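Shikimate dehydrogenase (NADP(+)) (Listeria monocytogenes, PDB 3TNL) probably catalyses the reversible NADPH-linked reduction of 3-dehydroshikimate to shikimate, a step on the chorismate pathway to the aromatic amino acids. Local coordinates at residues G93-M98 with V121-N126; K106-L111 with G129-H134; K156-G161 with A225-F230. All coordinates share one frame; numbering follows the deposited sequence. Where two conformers were deposited one is given.

Contacts 1 and 2 belong to the mixed sheet of the substrate-binding half; contact 3 belongs to the parallel Rossmann sheet of the cofactor-binding half. The centres of contacts 1 and 2 lie about 10 Å apart. Their segments alternate along the chain: 93-98, 106-111, 121-126, 129-134. Strands 123-127 and 130-134 are sheet neighbours and join the two contacts directly, with Thr123 O 2.7 Å from His134 N. Contact 3 comes later in the chain, on the opposite side of the chain's centre, about 29 Å from contact 1 and 33 Å from contact 2, centre to centre. Contact 1 holds residues inferred to bind shikimate, whereas contact 3 leads into the NAD pocket.

Contact 1 (G93-M98 with V121-N126); sequences GWNVSM and VNTVVN
Trp94 and Val124 form the central hydrogen-bonded pair between antiparallel strands 93-96 and 123-126, inside the mixed sheet of the substrate-binding half. The short strand axes approach to 4.7 Å. Val124 N gives a straight bond to Trp94 O (2.8 Å), and Trp94 N returns a more bent one to Val124 O (3.1 Å).

The two side chains leave the same face and lie side by side. A chi1 of 56° sets the indole between the backbone N and the carbonyl carbon of Trp94, and the ring is turned over Val124. Val124 CG1 makes a CH-pi contact 3.8 Å from the centroid of the six-membered ring, over its face. Val124 CG2 sits nearer the pyrrole side, 3.6 Å from Trp94 NE1. That buried N-H has no hydrogen-bond partner in the model. Gly93 pairs with Val125, and its CA comes within 3.1 Å of Val124 O.

At the other end Asn122 O is gripped twice. Val96 N (2.8 Å) and Asn95 ND2 (2.9 Å) reach it from opposite faces of its carbonyl plane. Asn95 OD1 bonds to Tyr69 OH, so both ends of this amide are held. Asn122 and Thr123 together face His134, a classic beta bulge. Within the bulge Thr123 OG1 donates to Asn122 OD1, which also accepts from Thr136 N. Asn122 and Ser97 are inferred shikimate-binding residues, and Met98 touches NAD. The pairing therefore leads from the sheet interior to the active site.

Strand 38-44 flanks segment 93-98, and strand 130-134 flanks segment 121-126. Helix 286-301 packs on the face of Asn95, Thr123 and Val125, while Phe86 of helix 79-88 meets the Trp94 ring.

Contact 2 (K106-L111 with G129-H134); sequences KYLDKL and GVLTGH
Asp109 and Leu131 bond to each other in both directions. Leu131 N points almost straight at Asp109 OD2 (2.8 Å) and uses the anti lone pair of that oxygen. In return Leu131 O accepts from Asp109 N (2.9 Å) and also from Lys110 N (3.0 Å). With CG anti to the carbonyl carbon (chi1 -55°), the Asp109 carboxylate lies beside its own backbone N, and both can address the same residue. Asp109 CB also rests on Val130 CG1.

The parallel pairing continues through Gly133 N to Lys110 O (2.8 Å). Leu108 and Leu131 cross at about a right angle, with Leu108 CD2 3.9 Å from Leu131 CD1. Leu108 CD1 lies against Gly133 CA at 3.7 Å.

Further out, Arg87 of helix 79-88 binds both Tyr107 and Asp109: its guanidinium forms a salt bridge with Asp109 OD2 and a hydrogen bond with Tyr107 O. Strand 123-127 flanks strand 130-134 on the side away from the short strand 110-111, which ends the sheet within this chain.

Asp109 OD2 thus serves a backbone N-H and an arginine at once. Both would be expected to favour the ionised carboxylate.

Contact 3 (K156-G161 with A225-F230); sequences KMTICG and AESVIF
Lys156 leaves the strand with CG anti to its backbone N (chi1 177°) and stays extended; the chain runs past Glu226 CB and brings NZ to the carboxylate. NZ forms a salt bridge with Glu226 OE1 at 2.8 Å and meets that oxygen nearly along its C-O bond; Glu223 is a second acidic partner of NZ. Thr158 has OG1 beside its backbone N (chi1 -67°), from where it donates to Ser227 OG (2.8 Å). Ser227 OG is also bonded to Glu223 O.

Backbone bonds set the parallel register: Val228 N to Lys156 O, and Thr158 N straight to Ile229 O (3.0 Å). A water bridges Lys156 N and Glu226 O. On one face Met157 CG and Ile229 CG2 lie side by side, 3.6 Å apart. On the other, Phe230 CD1 meets Thr158 CG2 at 3.7 Å, and Cys160 SG approaches the Phe230 ring obliquely.

Strand 156-160 is the first strand of the Rossmann fold and runs into Gly161, which touches NAD. Strand 180-185 flanks it opposite strand 229-232. Helix 164-175 packs on Met157, and helix 217-226 on Thr158 and Phe230.

Contact 1 (G93-M98 with V121-N126)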
loop_
_atom_site.group_PDB
_atom_site.type_symbol
_atom_site.label_atom_id
_atom_site.label_comp_id
_atom_site.label_asym_id
_atom_site.label_seq_id
_atom_site.Cartn_x
_atom_site.Cartn_y
_atom_site.Cartn_z
ATOM N N GLY B 93 3.756 0.236 9.680
ATOM C CA GLY B 93 3.230 -0.908 10.387
ATOM C C GLY B 93 2.161 -1.651 9.627
ATOM O O GLY B 93 1.832 -1.286 8.500
ATOM N N TRP B 94 1.666 -2.719 10.240
ATOM C CA TRP B 94 0.629 -3.543 9.663
ATOM C C TRP B 94 0.041 -4.469 10.718
ATOM O O TRP B 94 0.661 -4.701 11.780
ATOM C CB TRP B 94 1.181 -4.398 8.511
ATOM C CG TRP B 94 2.353 -5.302 8.790
ATOM C CD1 TRP B 94 2.294 -6.603 9.113
ATOM C CD2 TRP B 94 3.750 -4.980 8.670
ATOM N NE1 TRP B 94 3.561 -7.135 9.231
ATOM C CE2 TRP B 94 4.467 -6.151 8.955
ATOM C CE3 TRP B 94 4.464 -3.809 8.355
ATOM C CZ2 TRP B 94 5.851 -6.197 8.934
ATOM C CZ3 TRP B 94 5.835 -3.862 8.357
ATOM C CH2 TRP B 94 6.512 -5.055 8.644
ATOM N N ASN B 95 -1.187 -4.909 10.458
ATOM C CA ASN B 95 -1.812 -5.966 11.231
ATOM C C ASN B 95 -1.506 -7.318 10.559
ATOM O O ASN B 95 -1.218 -7.399 9.351
ATOM C CB ASN B 95 -3.312 -5.804 11.343
ATOM C CG ASN B 95 -3.745 -4.851 12.431
ATOM O OD1 ASN B 95 -4.662 -4.075 12.203
ATOM N ND2 ASN B 95 -3.142 -4.937 13.626
ATOM N N VAL B 96 -1.607 -8.356 11.371
ATOM C CA VAL B 96 -1.354 -9.733 10.947
ATOM C C VAL B 96 -2.516 -10.585 11.408
ATOM O O VAL B 96 -2.940 -10.483 12.557
ATOM C CB VAL B 96 -0.046 -10.303 11.570
ATOM C CG1 VAL B 96 0.278 -11.702 10.982
ATOM C CG2 VAL B 96 1.115 -9.336 11.352
ATOM N N SER B 97 -3.026 -11.451 10.537
ATOM C CA SER B 97 -4.086 -12.382 10.968
ATOM C C SER B 97 -3.785 -13.779 10.439
ATOM O O SER B 97 -2.701 -14.014 9.892
ATOM C CB SER B 97 -5.488 -11.859 10.653
ATOM O OG SER B 97 -6.462 -12.611 11.395
ATOM N N MET B 98 -4.720 -14.715 10.629
ATOM C CA MET B 98 -4.512 -16.093 10.175
ATOM C C MET B 98 -4.139 -16.116 8.707
ATOM O O MET B 98 -4.717 -15.415 7.906
ATOM C CB MET B 98 -5.754 -16.958 10.396
ATOM C CG MET B 98 -6.074 -17.273 11.839
ATOM S SD MET B 98 -7.464 -18.436 11.983
ATOM C CE MET B 98 -7.456 -18.694 13.764
ATOM N N VAL B 121 1.626 -12.619 17.142
ATOM C CA VAL B 121 1.717 -11.198 16.864
ATOM C C VAL B 121 0.574 -10.832 15.933
ATOM O O VAL B 121 0.372 -11.494 14.915
ATOM C CB VAL B 121 3.046 -10.873 16.111
ATOM C CG1 VAL B 121 3.015 -9.434 15.499
ATOM C CG2 VAL B 121 4.243 -11.069 17.040
ATOM N N ASN B 122 -0.196 -9.804 16.258
ATOM C CA ASN B 122 -1.222 -9.323 15.342
ATOM C C ASN B 122 -0.963 -7.890 14.862
ATOM O O ASN B 122 -1.694 -7.391 14.007
ATOM C CB ASN B 122 -2.645 -9.447 15.916
ATOM C CG ASN B 122 -2.977 -8.380 16.907
ATOM O OD1 ASN B 122 -2.091 -7.687 17.450
ATOM N ND2 ASN B 122 -4.281 -8.200 17.149
ATOM N N THR B 123 0.084 -7.244 15.380
ATOM C CA THR B 123 0.395 -5.847 15.081
ATOM C C THR B 123 1.910 -5.640 15.031
ATOM O O THR B 123 2.608 -6.005 15.952
ATOM C CB THR B 123 -0.176 -4.952 16.180
ATOM O OG1 THR B 123 -1.615 -5.091 16.231
ATOM C CG2 THR B 123 0.187 -3.487 15.973
ATOM N N VAL B 124 2.405 -5.049 13.946
ATOM C CA VAL B 124 3.804 -4.760 13.788
ATOM C C VAL B 124 3.999 -3.269 13.589
ATOM O O VAL B 124 3.176 -2.607 12.947
ATOM C CB VAL B 124 4.405 -5.510 12.558
ATOM C CG1 VAL B 124 5.901 -5.175 12.368
ATOM C CG2 VAL B 124 4.253 -7.048 12.720
ATOM N N VAL B 125 5.085 -2.743 14.157
ATOM C CA VAL B 125 5.466 -1.333 13.971
ATOM C C VAL B 125 6.945 -1.297 13.613
ATOM O O VAL B 125 7.727 -2.131 14.070
ATOM C CB VAL B 125 5.124 -0.445 15.196
ATOM C CG1 VAL B 125 5.887 -0.904 16.449
ATOM C CG2 VAL B 125 5.411 1.016 14.926
ATOM N N ASN B 126 7.285 -0.358 12.739
ATOM C CA ASN B 126 8.628 -0.164 12.221
ATOM C C ASN B 126 9.222 1.155 12.720
ATOM O O ASN B 126 8.613 2.216 12.500
ATOM C CB ASN B 126 8.520 -0.116 10.711
ATOM C CG ASN B 126 9.871 -0.086 10.015
ATOM O OD1 ASN B 126 10.887 0.178 10.618
ATOM N ND2 ASN B 126 9.850 -0.274 8.697
#

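Contact 2 (K106-L111 with G129-H134)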
loop_
_atom_site.group_PDB
_atom_site.type_symbol
_atom_site.label_atom_id
_atom_site.label_comp_id
_atom_site.label_asym_id
_atom_site.label_seq_id
_atom_site.Cartn_x
_atom_site.Cartn_y
_atom_site.Cartn_z
ATOM N N LYS B 106 9.484 -14.836 13.438
ATOM C CA LYS B 106 10.724 -15.245 12.761
ATOM C C LYS B 106 11.368 -14.122 11.947
ATOM O O LYS B 106 12.591 -14.070 11.767
ATOM C CB LYS B 106 10.450 -16.375 11.733
ATOM C CG LYS B 106 9.801 -17.686 12.217
ATOM C CD LYS B 106 9.422 -18.549 10.957
ATOM C CE LYS B 106 8.358 -19.637 11.214
ATOM N NZ LYS B 106 8.794 -20.738 12.096
ATOM N N TYR B 107 10.523 -13.230 11.444
ATOM C CA TYR B 107 10.929 -12.182 10.536
ATOM C C TYR B 107 10.963 -10.801 11.160
ATOM O O TYR B 107 11.216 -9.825 10.442
ATOM C CB TYR B 107 9.982 -12.174 9.309
ATOM C CG TYR B 107 9.844 -13.549 8.703
ATOM C CD1 TYR B 107 10.979 -14.237 8.301
ATOM C CD2 TYR B 107 8.606 -14.166 8.543
ATOM C CE1 TYR B 107 10.886 -15.494 7.763
ATOM C CE2 TYR B 107 8.509 -15.443 7.995
ATOM C CZ TYR B 107 9.666 -16.092 7.634
ATOM O OH TYR B 107 9.631 -17.352 7.075
ATOM N N LEU B 108 10.715 -10.721 12.475
ATOM C CA LEU B 108 10.727 -9.464 13.197
ATOM C C LEU B 108 11.992 -9.327 14.014
ATOM O O LEU B 108 12.810 -10.268 14.098
ATOM C CB LEU B 108 9.490 -9.376 14.091
ATOM C CG LEU B 108 8.120 -9.623 13.429
ATOM C CD1 LEU B 108 6.975 -9.436 14.439
ATOM C CD2 LEU B 108 7.916 -8.714 12.201
ATOM N N ASP B 109 12.179 -8.172 14.613
ATOM C CA ASP B 109 13.388 -7.885 15.378
ATOM C C ASP B 109 13.174 -7.882 16.882
ATOM O O ASP B 109 14.100 -8.251 17.640
ATOM C CB ASP B 109 13.954 -6.534 14.938
ATOM C CG ASP B 109 14.182 -6.488 13.450
ATOM O OD1 ASP B 109 14.897 -7.401 12.947
ATOM O OD2 ASP B 109 13.672 -5.576 12.766
ATOM N N LYS B 110 11.986 -7.460 17.332
ATOM C CA LYS B 110 11.664 -7.375 18.755
ATOM C C LYS B 110 10.198 -7.745 18.978
ATOM O O LYS B 110 9.384 -7.645 18.054
ATOM C CB LYS B 110 11.860 -5.944 19.274
ATOM C CG LYS B 110 13.297 -5.435 19.265
ATOM C CD LYS B 110 13.386 -4.064 19.959
ATOM C CE LYS B 110 14.828 -3.610 20.090
ATOM N NZ LYS B 110 15.623 -4.539 20.955
ATOM N N LEU B 111 9.863 -8.110 20.209
ATOM C CA LEU B 111 8.478 -8.457 20.588
ATOM C C LEU B 111 8.120 -7.820 21.910
ATOM O O LEU B 111 8.979 -7.671 22.802
ATOM C CB LEU B 111 8.319 -9.969 20.749
ATOM C CG LEU B 111 8.643 -10.885 19.561
ATOM C CD1 LEU B 111 8.616 -12.333 20.007
ATOM C CD2 LEU B 111 7.624 -10.612 18.424
ATOM N N GLY B 129 13.661 1.054 10.820
ATOM C CA GLY B 129 13.958 -0.277 10.292
ATOM C C GLY B 129 13.913 -1.447 11.273
ATOM O O GLY B 129 14.203 -2.595 10.928
ATOM N N VAL B 130 13.607 -1.174 12.530
ATOM C CA VAL B 130 13.502 -2.237 13.525
ATOM C C VAL B 130 12.021 -2.549 13.666
ATOM O O VAL B 130 11.201 -1.635 13.922
ATOM C CB VAL B 130 14.094 -1.788 14.885
ATOM C CG1 VAL B 130 13.954 -2.894 15.954
ATOM C CG2 VAL B 130 15.552 -1.369 14.694
ATOM N N LEU B 131 11.663 -3.819 13.432
ATOM C CA LEU B 131 10.255 -4.244 13.523
ATOM C C LEU B 131 9.945 -4.863 14.890
ATOM O O LEU B 131 10.589 -5.836 15.302
ATOM C CB LEU B 131 9.937 -5.280 12.446
ATOM C CG LEU B 131 10.181 -4.892 11.002
ATOM C CD1 LEU B 131 9.786 -6.080 10.105
ATOM C CD2 LEU B 131 9.418 -3.612 10.629
ATOM N N THR B 132 8.957 -4.304 15.563
ATOM C CA THR B 132 8.488 -4.801 16.877
ATOM C C THR B 132 7.079 -5.365 16.692
ATOM O O THR B 132 6.201 -4.695 16.111
ATOM C CB THR B 132 8.411 -3.707 17.939
ATOM O OG1 THR B 132 9.665 -3.019 18.024
ATOM C CG2 THR B 132 8.077 -4.312 19.342
ATOM N N GLY B 133 6.902 -6.606 17.146
ATOM C CA GLY B 133 5.646 -7.307 17.146
ATOM C C GLY B 133 4.918 -7.110 18.472
ATOM O O GLY B 133 5.525 -7.231 19.545
ATOM N N HIS B 134 3.641 -6.793 18.372
ATOM C CA HIS B 134 2.754 -6.591 19.497
ATOM C C HIS B 134 1.523 -7.493 19.334
ATOM O O HIS B 134 1.248 -8.003 18.249
ATOM C CB HIS B 134 2.245 -5.140 19.512
ATOM C CG HIS B 134 3.312 -4.112 19.726
ATOM N ND1 HIS B 134 3.549 -3.537 20.963
ATOM C CD2 HIS B 134 4.206 -3.560 18.872
ATOM C CE1 HIS B 134 4.554 -2.682 20.851
ATOM N NE2 HIS B 134 4.950 -2.651 19.588
#

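Contact 3 (K156-G161 with A225-F230)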
loop_
_atom_site.group_PDB
_atom_site.type_symbol
_atom_site.label_atom_id
_atom_site.label_comp_id
_atom_site.label_asym_id
_atom_site.label_seq_id
_atom_site.Cartn_x
_atom_site.Cartn_y
_atom_site.Cartn_z
ATOM N N LYS B 156 -11.423 -14.233 39.600
ATOM C CA LYS B 156 -11.376 -15.473 38.844
ATOM C C LYS B 156 -12.201 -15.420 37.579
ATOM O O LYS B 156 -13.356 -14.940 37.596
ATOM C CB LYS B 156 -11.884 -16.618 39.702
ATOM C CG LYS B 156 -11.951 -17.919 39.056
ATOM C CD LYS B 156 -12.197 -18.952 40.169
ATOM C CE LYS B 156 -12.204 -20.327 39.647
ATOM N NZ LYS B 156 -12.092 -21.351 40.761
ATOM N N MET B 157 -11.610 -15.858 36.479
ATOM C CA MET B 157 -12.303 -15.977 35.211
ATOM C C MET B 157 -12.362 -17.434 34.842
ATOM O O MET B 157 -11.398 -18.165 35.043
ATOM C CB MET B 157 -11.562 -15.216 34.088
ATOM C CG MET B 157 -12.142 -15.448 32.679
ATOM S SD MET B 157 -11.462 -14.352 31.395
ATOM C CE MET B 157 -9.737 -14.854 31.434
ATOM N N THR B 158 -13.504 -17.837 34.289
ATOM C CA THR B 158 -13.708 -19.146 33.694
ATOM C C THR B 158 -13.889 -18.841 32.189
ATOM O O THR B 158 -14.664 -17.997 31.826
ATOM C CB THR B 158 -14.888 -19.907 34.245
ATOM O OG1 THR B 158 -14.599 -20.228 35.617
ATOM C CG2 THR B 158 -15.127 -21.191 33.497
ATOM N N ILE B 159 -13.152 -19.531 31.344
ATOM C CA ILE B 159 -13.196 -19.264 29.915
ATOM C C ILE B 159 -13.207 -20.550 29.104
ATOM O O ILE B 159 -12.520 -21.526 29.442
ATOM C CB ILE B 159 -12.023 -18.337 29.532
ATOM C CG1 ILE B 159 -12.093 -17.919 28.057
ATOM C CG2 ILE B 159 -10.662 -18.982 29.852
ATOM C CD1 ILE B 159 -11.061 -16.855 27.679
ATOM N N CYS B 160 -14.005 -20.550 28.036
ATOM C CA CYS B 160 -14.089 -21.653 27.098
ATOM C C CYS B 160 -13.270 -21.296 25.867
ATOM O O CYS B 160 -13.472 -20.267 25.247
ATOM C CB CYS B 160 -15.520 -21.897 26.612
ATOM S SG CYS B 160 -16.659 -22.312 27.927
ATOM N N GLY B 161 -12.329 -22.168 25.526
ATOM C CA GLY B 161 -11.529 -22.010 24.325
ATOM C C GLY B 161 -10.037 -22.088 24.560
ATOM O O GLY B 161 -9.527 -21.901 25.668
ATOM N N ALA B 225 -19.321 -20.715 39.482
ATOM C CA ALA B 225 -19.816 -20.242 40.745
ATOM C C ALA B 225 -18.830 -19.340 41.478
ATOM O O ALA B 225 -19.248 -18.439 42.214
ATOM C CB ALA B 225 -20.188 -21.450 41.640
ATOM N N GLU B 226 -17.544 -19.624 41.278
ATOM C CA GLU B 226 -16.450 -18.891 41.920
ATOM C C GLU B 226 -15.865 -17.736 41.109
ATOM O O GLU B 226 -14.983 -17.030 41.593
ATOM C CB GLU B 226 -15.334 -19.903 42.245
ATOM C CG GLU B 226 -15.802 -20.966 43.219
ATOM C CD GLU B 226 -14.809 -22.088 43.465
ATOM O OE1 GLU B 226 -13.789 -22.207 42.754
ATOM O OE2 GLU B 226 -15.102 -22.879 44.398
ATOM N N SER B 227 -16.373 -17.535 39.885
ATOM C CA SER B 227 -15.849 -16.545 38.961
ATOM C C SER B 227 -16.620 -15.270 38.888
ATOM O O SER B 227 -17.842 -15.258 39.012
ATOM C CB SER B 227 -15.841 -17.124 37.560
ATOM O OG SER B 227 -15.037 -18.265 37.504
ATOM N N VAL B 228 -15.879 -14.192 38.666
ATOM C CA VAL B 228 -16.506 -12.886 38.431
ATOM C C VAL B 228 -17.069 -12.831 36.973
ATOM O O VAL B 228 -18.076 -12.138 36.707
ATOM C CB VAL B 228 -15.482 -11.725 38.676
ATOM C CG1 VAL B 228 -14.356 -11.708 37.667
ATOM C CG2 VAL B 228 -16.230 -10.420 38.683
ATOM N N ILE B 229 -16.465 -13.630 36.096
ATOM C CA ILE B 229 -16.818 -13.613 34.686
ATOM C C ILE B 229 -16.650 -15.001 34.096
ATOM O O ILE B 229 -15.724 -15.759 34.448
ATOM C CB ILE B 229 -15.908 -12.594 33.946
ATOM C CG1 ILE B 229 -16.395 -12.362 32.503
ATOM C CG2 ILE B 229 -14.433 -12.968 34.032
ATOM C CD1 ILE B 229 -15.706 -11.172 31.833
ATOM N N PHE B 230 -17.578 -15.335 33.182
ATOM C CA PHE B 230 -17.584 -16.547 32.381
ATOM C C PHE B 230 -17.560 -16.059 30.938
ATOM O O PHE B 230 -18.430 -15.323 30.519
ATOM C CB PHE B 230 -18.834 -17.397 32.652
ATOM C CG PHE B 230 -18.967 -18.602 31.763
ATOM C CD1 PHE B 230 -17.971 -19.542 31.727
ATOM C CD2 PHE B 230 -20.101 -18.815 30.992
ATOM C CE1 PHE B 230 -18.082 -20.659 30.943
ATOM C CE2 PHE B 230 -20.198 -19.956 30.188
ATOM C CZ PHE B 230 -19.164 -20.862 30.156
HETATM O O HOH W 1 -13.811 -14.447 41.476
#